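Local coordinates for protein 3-chlorocatechol 1,2-dioxygenase (Rhodococcus opacus, PDB 2BOY) that probably cleaves the aromatic ring of catechols between the two hydroxyl-bearing carbons, using dioxygen and a bound ferric iron, at residues V120-W125 and Y247-G252; W194-E199 and L204-Y209; L232-I235 and G240-F243. One frame throughout, in Å; residues are numbered along the deposited sequence.

Contact 1: V120-W125 and Y247-G252; sequences VLLDMW and YKFTLG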
loop_
_atom_site.group_PDB
_atom_site.type_symbol
_atom_site.label_atom_id
_atom_site.label_comp_id
_atom_site.label_asym_id
_atom_site.label_seq_id
_atom_site.Cartn_x
_atom_site.Cartn_y
_atom_site.Cartn_z
ATOM N N VAL A 120 3.462 12.043 37.307
ATOM C CA VAL A 120 3.110 11.601 35.959
ATOM C C VAL A 120 4.226 12.076 35.056
ATOM O O VAL A 120 4.698 13.211 35.217
ATOM C CB VAL A 120 1.735 12.196 35.506
ATOM C CG1 VAL A 120 1.406 11.837 34.055
ATOM C CG2 VAL A 120 0.616 11.711 36.462
ATOM N N LEU A 121 4.669 11.205 34.143
ATOM C CA LEU A 121 5.743 11.569 33.223
ATOM C C LEU A 121 5.076 11.946 31.917
ATOM O O LEU A 121 4.178 11.219 31.442
ATOM C CB LEU A 121 6.736 10.408 32.998
ATOM C CG LEU A 121 7.813 9.974 34.030
ATOM C CD1 LEU A 121 7.644 10.490 35.460
ATOM C CD2 LEU A 121 7.994 8.448 34.053
ATOM N N LEU A 122 5.466 13.096 31.365
ATOM C CA LEU A 122 4.904 13.546 30.080
ATOM C C LEU A 122 6.046 13.777 29.111
ATOM O O LEU A 122 7.021 14.450 29.455
ATOM C CB LEU A 122 4.078 14.847 30.217
ATOM C CG LEU A 122 2.811 14.848 31.083
ATOM C CD1 LEU A 122 3.180 15.211 32.523
ATOM C CD2 LEU A 122 1.782 15.785 30.550
ATOM N N ASP A 123 5.931 13.190 27.922
ATOM C CA ASP A 123 6.868 13.378 26.847
ATOM C C ASP A 123 6.163 14.325 25.889
ATOM O O ASP A 123 5.080 14.001 25.417
ATOM C CB ASP A 123 7.084 12.037 26.147
ATOM C CG ASP A 123 8.536 11.731 25.892
ATOM O OD1 ASP A 123 8.965 10.601 26.135
ATOM O OD2 ASP A 123 9.335 12.547 25.423
ATOM N N MET A 124 6.772 15.453 25.543
ATOM C CA MET A 124 6.097 16.399 24.623
ATOM C C MET A 124 7.000 16.701 23.451
ATOM O O MET A 124 8.201 16.799 23.639
ATOM C CB MET A 124 5.730 17.676 25.368
ATOM C CG MET A 124 4.640 18.547 24.695
ATOM S SD MET A 124 5.225 19.643 23.318
ATOM C CE MET A 124 5.475 21.218 24.161
ATOM N N TRP A 125 6.445 16.712 22.237
ATOM C CA TRP A 125 7.221 17.128 21.070
ATOM C C TRP A 125 6.351 17.981 20.192
ATOM O O TRP A 125 5.124 17.840 20.179
ATOM C CB TRP A 125 7.851 15.931 20.296
ATOM C CG TRP A 125 6.906 14.959 19.618
ATOM C CD1 TRP A 125 6.731 14.807 18.276
ATOM C CD2 TRP A 125 6.089 13.936 20.246
ATOM N NE1 TRP A 125 5.850 13.780 18.016
ATOM C CE2 TRP A 125 5.408 13.246 19.200
ATOM C CE3 TRP A 125 5.836 13.566 21.586
ATOM C CZ2 TRP A 125 4.478 12.198 19.441
ATOM C CZ3 TRP A 125 4.914 12.525 21.838
ATOM C CH2 TRP A 125 4.235 11.861 20.764
ATOM N N TYR A 247 -4.573 23.331 30.354
ATOM C CA TYR A 247 -5.256 22.095 29.983
ATOM C C TYR A 247 -5.228 21.119 31.129
ATOM O O TYR A 247 -4.232 21.021 31.840
ATOM C CB TYR A 247 -4.622 21.417 28.753
ATOM C CG TYR A 247 -5.493 20.319 28.173
ATOM C CD1 TYR A 247 -6.612 20.624 27.368
ATOM C CD2 TYR A 247 -5.205 18.991 28.434
ATOM C CE1 TYR A 247 -7.444 19.600 26.854
ATOM C CE2 TYR A 247 -5.984 17.977 27.944
ATOM C CZ TYR A 247 -7.115 18.287 27.154
ATOM O OH TYR A 247 -7.876 17.254 26.655
ATOM N N LYS A 248 -6.306 20.361 31.267
ATOM C CA LYS A 248 -6.354 19.320 32.271
ATOM C C LYS A 248 -6.495 17.965 31.619
ATOM O O LYS A 248 -7.506 17.714 30.914
ATOM C CB LYS A 248 -7.551 19.531 33.221
ATOM C CG LYS A 248 -7.742 18.388 34.233
ATOM C CD LYS A 248 -8.996 18.563 35.154
ATOM C CE LYS A 248 -10.302 18.089 34.458
ATOM N NZ LYS A 248 -11.587 18.670 35.061
ATOM N N PHE A 249 -5.494 17.102 31.851
ATOM C CA PHE A 249 -5.480 15.728 31.363
ATOM C C PHE A 249 -6.029 14.769 32.440
ATOM O O PHE A 249 -5.856 15.003 33.640
ATOM C CB PHE A 249 -4.051 15.252 31.081
ATOM C CG PHE A 249 -3.273 16.115 30.071
ATOM C CD1 PHE A 249 -2.431 17.120 30.522
ATOM C CD2 PHE A 249 -3.310 15.817 28.705
ATOM C CE1 PHE A 249 -1.650 17.881 29.628
ATOM C CE2 PHE A 249 -2.545 16.593 27.793
ATOM C CZ PHE A 249 -1.703 17.593 28.287
ATOM N N THR A 250 -6.683 13.700 32.004
ATOM C CA THR A 250 -7.148 12.666 32.946
ATOM C C THR A 250 -6.566 11.311 32.584
ATOM O O THR A 250 -6.581 10.940 31.416
ATOM C CB THR A 250 -8.658 12.582 32.987
ATOM O OG1 THR A 250 -9.194 13.842 33.416
ATOM C CG2 THR A 250 -9.112 11.583 34.108
ATOM N N LEU A 251 -6.062 10.579 33.583
ATOM C CA LEU A 251 -5.653 9.186 33.375
ATOM C C LEU A 251 -6.591 8.248 34.149
ATOM O O LEU A 251 -7.048 8.586 35.255
ATOM C CB LEU A 251 -4.211 8.954 33.845
ATOM C CG LEU A 251 -3.022 9.733 33.219
ATOM C CD1 LEU A 251 -1.660 9.206 33.677
ATOM C CD2 LEU A 251 -3.154 9.649 31.675
ATOM N N GLY A 252 -6.831 7.061 33.590
ATOM C CA GLY A 252 -7.698 6.092 34.245
ATOM C C GLY A 252 -6.837 4.937 34.696
ATOM O O GLY A 252 -5.843 4.626 34.063
#
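The ring of Phe249 meets Leu122 obliquely, the methyl CD2 of Leu122 lying 4.1 Å from CE1 of Phe249. One face of the same ring is taken by its own strand: Tyr247 brings CD2 over the centre of the Phe249 ring, 3.5 Å above its plane, so that the tyrosine presents an edge and Phe249 CG lies in the tyrosine plane. Trp194 is a further aromatic neighbour, its ring meeting that of Phe249 with the planes at about 60°. The bond from CA to CB of Phe249 points toward segment 120-125, and with CG anti to the carbonyl carbon (chi1 -57°) the ring atom CE1 arrives beside Leu122. The two segments are not paired; they face each other from the two layers of the beta-sandwich core of the intradiol dioxygenases, and their nearest CA atoms, those of Val120 and Leu251, are 9.4 Å apart. Only the ends of side chains span that distance. Val120 and Leu251 come tip to tip, with CG1 of Val120 4.1 Å from CD1 of Leu251. In Val120 it is the branch anti to the backbone N (chi1 175°) that makes this approach. All four touching residues are buried and the contact is wholly apolar. Val109 of strand 102-110 lies against Leu251.

Contact 2: W194-E199 and L204-Y209; sequences WIIAKE and LTTQLY
Trp194 and Thr206 form a hydrogen-bonded antiparallel pair, with Trp194 N 2.9 Å from Thr206 O and Thr206 N 3.0 Å from Trp194 O. Ile196 and Leu204 repeat the pattern, Ile196 N to Leu204 O and Leu204 N to Ile196 O, each 2.9 Å; the bond from Leu204 N lies in the carbonyl plane of Ile196, with 162° at the hydrogen. Between them sits the non-hydrogen-bonded pair Ile195 and Thr205, where a weaker CA-H...O contact runs from Thr205 CA to Trp194 O at 3.4 Å and Ile195 CG1 lies 3.6 Å from Thr205 OG1. Apolar contacts gather on the face that carries Trp194, Ile196 and Leu204. Ile196 and Leu204 run abreast, CD1 of Ile196 4.1 Å from CD2 of Leu204. Trp194 CG stands anti to the carbonyl carbon (chi1 -57°), which puts the pyrrole side of the indole beside Leu208, whose CD1 is 3.5 Å from Trp194 NE1. An alanine in place of Trp194 would remove the indole and is likely to open a gap beside Leu208, Phe105 and Phe249. The polar ends of Thr206 and Gln207 have partners outside the hairpin: Gln71 O for Thr206 OG1, Arg188 and Ile74 O for Gln207. Register thus rests on main-chain bonds; Trp194 and Ile196 pack on Leu122 and Phe249, while Gln207 points away from strand 194-197 and touches the benzhydroxamic acid.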
loop_
_atom_site.group_PDB
_atom_site.type_symbol
_atom_site.label_atom_id
_atom_site.label_comp_id
_atom_site.label_asym_id
_atom_site.label_seq_id
_atom_site.Cartn_x
_atom_site.Cartn_y
_atom_site.Cartn_z
ATOM N N TRP A 194 1.731 14.690 22.960
ATOM C CA TRP A 194 2.005 14.304 24.336
ATOM C C TRP A 194 1.855 12.791 24.466
ATOM O O TRP A 194 0.927 12.221 23.894
ATOM C CB TRP A 194 0.972 14.905 25.283
ATOM C CG TRP A 194 0.866 16.398 25.237
ATOM C CD1 TRP A 194 0.142 17.142 24.349
ATOM C CD2 TRP A 194 1.495 17.327 26.126
ATOM N NE1 TRP A 194 0.315 18.480 24.623
ATOM C CE2 TRP A 194 1.121 18.617 25.717
ATOM C CE3 TRP A 194 2.359 17.197 27.231
ATOM C CZ2 TRP A 194 1.551 19.764 26.378
ATOM C CZ3 TRP A 194 2.796 18.353 27.887
ATOM C CH2 TRP A 194 2.391 19.607 27.456
ATOM N N ILE A 195 2.803 12.173 25.158
ATOM C CA ILE A 195 2.623 10.792 25.671
ATOM C C ILE A 195 2.759 10.916 27.169
ATOM O O ILE A 195 3.772 11.431 27.662
ATOM C CB ILE A 195 3.644 9.809 25.060
ATOM C CG1 ILE A 195 3.314 9.570 23.570
ATOM C CG2 ILE A 195 3.630 8.415 25.828
ATOM C CD1 ILE A 195 4.450 8.864 22.789
ATOM N N ILE A 196 1.744 10.455 27.898
ATOM C CA ILE A 196 1.609 10.728 29.314
ATOM C C ILE A 196 1.436 9.390 30.024
ATOM O O ILE A 196 0.590 8.580 29.614
ATOM C CB ILE A 196 0.366 11.613 29.530
ATOM C CG1 ILE A 196 0.522 12.912 28.684
ATOM C CG2 ILE A 196 0.168 11.967 31.045
ATOM C CD1 ILE A 196 -0.804 13.655 28.510
ATOM N N ALA A 197 2.227 9.171 31.061
ATOM C CA ALA A 197 2.282 7.842 31.666
ATOM C C ALA A 197 2.501 7.909 33.188
ATOM O O ALA A 197 3.199 8.789 33.693
ATOM C CB ALA A 197 3.430 7.058 31.026
ATOM N N LYS A 198 1.940 6.938 33.910
ATOM C CA LYS A 198 2.245 6.787 35.320
ATOM C C LYS A 198 1.920 5.325 35.664
ATOM O O LYS A 198 0.889 4.816 35.244
ATOM C CB LYS A 198 1.389 7.713 36.190
ATOM C CG LYS A 198 1.781 7.669 37.747
ATOM C CD LYS A 198 0.856 8.590 38.575
ATOM C CE LYS A 198 0.915 8.346 40.108
ATOM N NZ LYS A 198 2.276 8.451 40.643
ATOM N N GLU A 199 2.839 4.666 36.368
ATOM C CA GLU A 199 2.590 3.312 36.890
ATOM C C GLU A 199 1.227 3.138 37.539
ATOM O O GLU A 199 0.822 3.915 38.408
ATOM C CB GLU A 199 3.708 2.920 37.855
ATOM C CG GLU A 199 3.593 1.457 38.286
ATOM N N LEU A 204 -1.725 7.857 28.036
ATOM C CA LEU A 204 -2.557 8.613 27.152
ATOM C C LEU A 204 -1.635 9.200 26.085
ATOM O O LEU A 204 -0.653 9.830 26.421
ATOM C CB LEU A 204 -3.254 9.752 27.922
ATOM C CG LEU A 204 -3.916 10.872 27.106
ATOM C CD1 LEU A 204 -4.981 10.309 26.173
ATOM C CD2 LEU A 204 -4.495 11.959 28.039
ATOM N N THR A 205 -1.940 8.950 24.828
ATOM C CA THR A 205 -1.342 9.689 23.701
ATOM C C THR A 205 -2.318 10.668 23.130
ATOM O O THR A 205 -3.428 10.301 22.741
ATOM C CB THR A 205 -0.913 8.689 22.633
ATOM O OG1 THR A 205 0.148 7.882 23.174
ATOM C CG2 THR A 205 -0.243 9.447 21.388
ATOM N N THR A 206 -1.896 11.931 22.979
ATOM C CA THR A 206 -2.849 12.905 22.500
ATOM C C THR A 206 -2.121 14.102 21.856
ATOM O O THR A 206 -0.891 14.128 21.796
ATOM C CB THR A 206 -3.812 13.320 23.674
ATOM O OG1 THR A 206 -4.942 14.050 23.171
ATOM C CG2 THR A 206 -3.147 14.237 24.730
ATOM N N GLN A 207 -2.903 15.049 21.369
ATOM C CA GLN A 207 -2.365 16.256 20.711
ATOM C C GLN A 207 -3.236 17.397 21.148
ATOM O O GLN A 207 -4.442 17.212 21.318
ATOM C CB GLN A 207 -2.548 16.146 19.208
ATOM C CG GLN A 207 -1.653 15.095 18.575
ATOM C CD GLN A 207 -1.556 15.220 17.081
ATOM O OE1 GLN A 207 -1.582 16.329 16.529
ATOM N NE2 GLN A 207 -1.417 14.086 16.419
ATOM N N LEU A 208 -2.669 18.597 21.253
ATOM C CA LEU A 208 -3.526 19.755 21.559
ATOM C C LEU A 208 -3.312 20.792 20.462
ATOM O O LEU A 208 -2.194 20.991 20.051
ATOM C CB LEU A 208 -3.165 20.339 22.940
ATOM C CG LEU A 208 -3.412 19.332 24.087
ATOM C CD1 LEU A 208 -2.842 19.816 25.416
ATOM C CD2 LEU A 208 -4.913 19.006 24.217
ATOM N N TYR A 209 -4.391 21.397 20.000
ATOM C CA TYR A 209 -4.418 22.323 18.867
ATOM C C TYR A 209 -4.817 23.701 19.386
ATOM O O TYR A 209 -5.155 23.841 20.547
ATOM C CB TYR A 209 -5.469 21.853 17.881
ATOM C CG TYR A 209 -5.261 20.427 17.413
ATOM C CD1 TYR A 209 -5.917 19.371 18.036
ATOM C CD2 TYR A 209 -4.408 20.151 16.335
ATOM C CE1 TYR A 209 -5.711 18.064 17.620
ATOM C CE2 TYR A 209 -4.193 18.839 15.911
ATOM C CZ TYR A 209 -4.853 17.812 16.558
ATOM O OH TYR A 209 -4.670 16.514 16.135
#

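Contact 3: L232-I235 and G240-F243; sequences LDKI and GPHF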
loop_
_atom_site.group_PDB
_atom_site.type_symbol
_atom_site.label_atom_id
_atom_site.label_comp_id
_atom_site.label_asym_id
_atom_site.label_seq_id
_atom_site.Cartn_x
_atom_site.Cartn_y
_atom_site.Cartn_z
ATOM N N LEU A 232 -6.130 30.519 23.836
ATOM C CA LEU A 232 -4.945 31.291 24.162
ATOM C C LEU A 232 -5.354 32.657 24.727
ATOM O O LEU A 232 -6.245 33.329 24.150
ATOM C CB LEU A 232 -4.184 31.545 22.872
ATOM C CG LEU A 232 -2.895 30.791 22.551
ATOM C CD1 LEU A 232 -2.787 29.454 23.285
ATOM C CD2 LEU A 232 -2.691 30.682 21.033
ATOM N N ASP A 233 -4.717 33.057 25.827
ATOM C CA ASP A 233 -4.862 34.419 26.349
ATOM C C ASP A 233 -3.600 35.209 26.059
ATOM O O ASP A 233 -2.493 34.749 26.329
ATOM C CB ASP A 233 -5.127 34.398 27.856
ATOM C CG ASP A 233 -6.489 33.796 28.204
ATOM O OD1 ASP A 233 -7.396 33.840 27.335
ATOM O OD2 ASP A 233 -6.751 33.276 29.317
ATOM N N LYS A 234 -3.757 36.396 25.493
ATOM C CA LYS A 234 -2.606 37.240 25.211
ATOM C C LYS A 234 -2.241 38.031 26.459
ATOM O O LYS A 234 -3.065 38.774 26.985
ATOM C CB LYS A 234 -2.929 38.191 24.058
ATOM C CG LYS A 234 -1.715 38.822 23.408
ATOM C CD LYS A 234 -2.125 39.725 22.255
ATOM C CE LYS A 234 -0.909 40.407 21.668
ATOM N NZ LYS A 234 -1.192 41.833 21.266
ATOM N N ILE A 235 -1.008 37.869 26.922
ATOM C CA ILE A 235 -0.505 38.572 28.113
ATOM C C ILE A 235 0.528 39.617 27.717
ATOM O O ILE A 235 1.583 39.285 27.192
ATOM C CB ILE A 235 0.143 37.580 29.119
ATOM C CG1 ILE A 235 -0.812 36.433 29.520
ATOM C CG2 ILE A 235 0.748 38.341 30.332
ATOM C CD1 ILE A 235 -2.224 36.848 29.924
ATOM N N GLY A 240 7.422 42.279 25.887
ATOM C CA GLY A 240 6.791 41.552 24.797
ATOM C C GLY A 240 5.488 40.868 25.211
ATOM O O GLY A 240 5.326 40.472 26.391
ATOM N N PRO A 241 4.559 40.700 24.264
ATOM C CA PRO A 241 3.327 39.968 24.565
ATOM C C PRO A 241 3.685 38.482 24.549
ATOM O O PRO A 241 4.644 38.094 23.880
ATOM C CB PRO A 241 2.401 40.327 23.392
ATOM C CG PRO A 241 3.322 40.595 22.251
ATOM C CD PRO A 241 4.621 41.100 22.845
ATOM N N HIS A 242 2.981 37.674 25.320
ATOM C CA HIS A 242 3.104 36.246 25.152
ATOM C C HIS A 242 1.706 35.663 25.295
ATOM O O HIS A 242 0.726 36.415 25.507
ATOM C CB HIS A 242 4.138 35.624 26.109
ATOM C CG HIS A 242 3.727 35.619 27.550
ATOM N ND1 HIS A 242 4.263 36.485 28.480
ATOM C CD2 HIS A 242 2.852 34.837 28.232
ATOM C CE1 HIS A 242 3.723 36.256 29.664
ATOM N NE2 HIS A 242 2.851 35.272 29.538
ATOM N N PHE A 243 1.612 34.347 25.136
ATOM C CA PHE A 243 0.336 33.663 25.176
ATOM C C PHE A 243 0.380 32.683 26.303
ATOM O O PHE A 243 1.449 32.129 26.589
ATOM C CB PHE A 243 0.068 32.989 23.838
ATOM C CG PHE A 243 -0.109 33.991 22.730
ATOM C CD1 PHE A 243 -1.341 34.597 22.527
ATOM C CD2 PHE A 243 0.984 34.416 21.984
ATOM C CE1 PHE A 243 -1.503 35.587 21.516
ATOM C CE2 PHE A 243 0.844 35.411 20.991
ATOM C CZ PHE A 243 -0.394 35.988 20.759
#
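Lys234 lays its aliphatic chain across Phe243 and then along Pro241. Its CB and CG both approach one ring atom, CE1 of Phe243, with CG 3.8 Å from it. The chain runs on extended, CG anti to the backbone N (chi1 -163°), until CE comes alongside the proline, 3.7 Å from Pro241 CB. Only at chi4 does it bend, and NZ makes a salt bridge with Glu236. On the other face of the ribbon Ile235 sits over the imidazole of His242, a CH-pi contact with Ile235 CB 3.9 Å from the ring centroid. The histidine reaches it because its CG stands between backbone N and carbonyl carbon (chi1 70°), which lays the ring under Ile235 CB. The main chains of this pair are tied both ways: Ile235 N to His242 O at 2.7 Å, nearly straight at 171°, and His242 N to Ile235 O at 2.8 Å. These residues close the beta hairpin of strands 229-236 and 241-250 at the protein surface. Strand 102-110 runs along the far side of 241-250, with backbone hydrogen bonds from Phe243 to Thr102 and Ile104, and its Leu103 touches both Leu232 and Phe243.

Contacts 1 and 2 belong together, their centres 5 Å apart. Ile196 of contact 2 is wedged into contact 1, with its CG2 3.3 Å from Val120 CG1 and its CD1 3.3 Å from Phe249 CD2, and a probable hydrogen bond from Asp123 N to Ile195 O (2.8 Å) pairs their strands. Contact 3 stands at the far end of strand 241-250, its centre about 23 Å from that of contact 1 and 25 Å from that of contact 2. Contact 2 reaches the iron site through Gln207, which touches His191 and His193; the side chain of Leu208 is about 6 Å from that of His191. From contact 1 Trp125 stacks on His193, whereas in contact 3 Leu232 remains about 12 Å from His191, side chain to side chain.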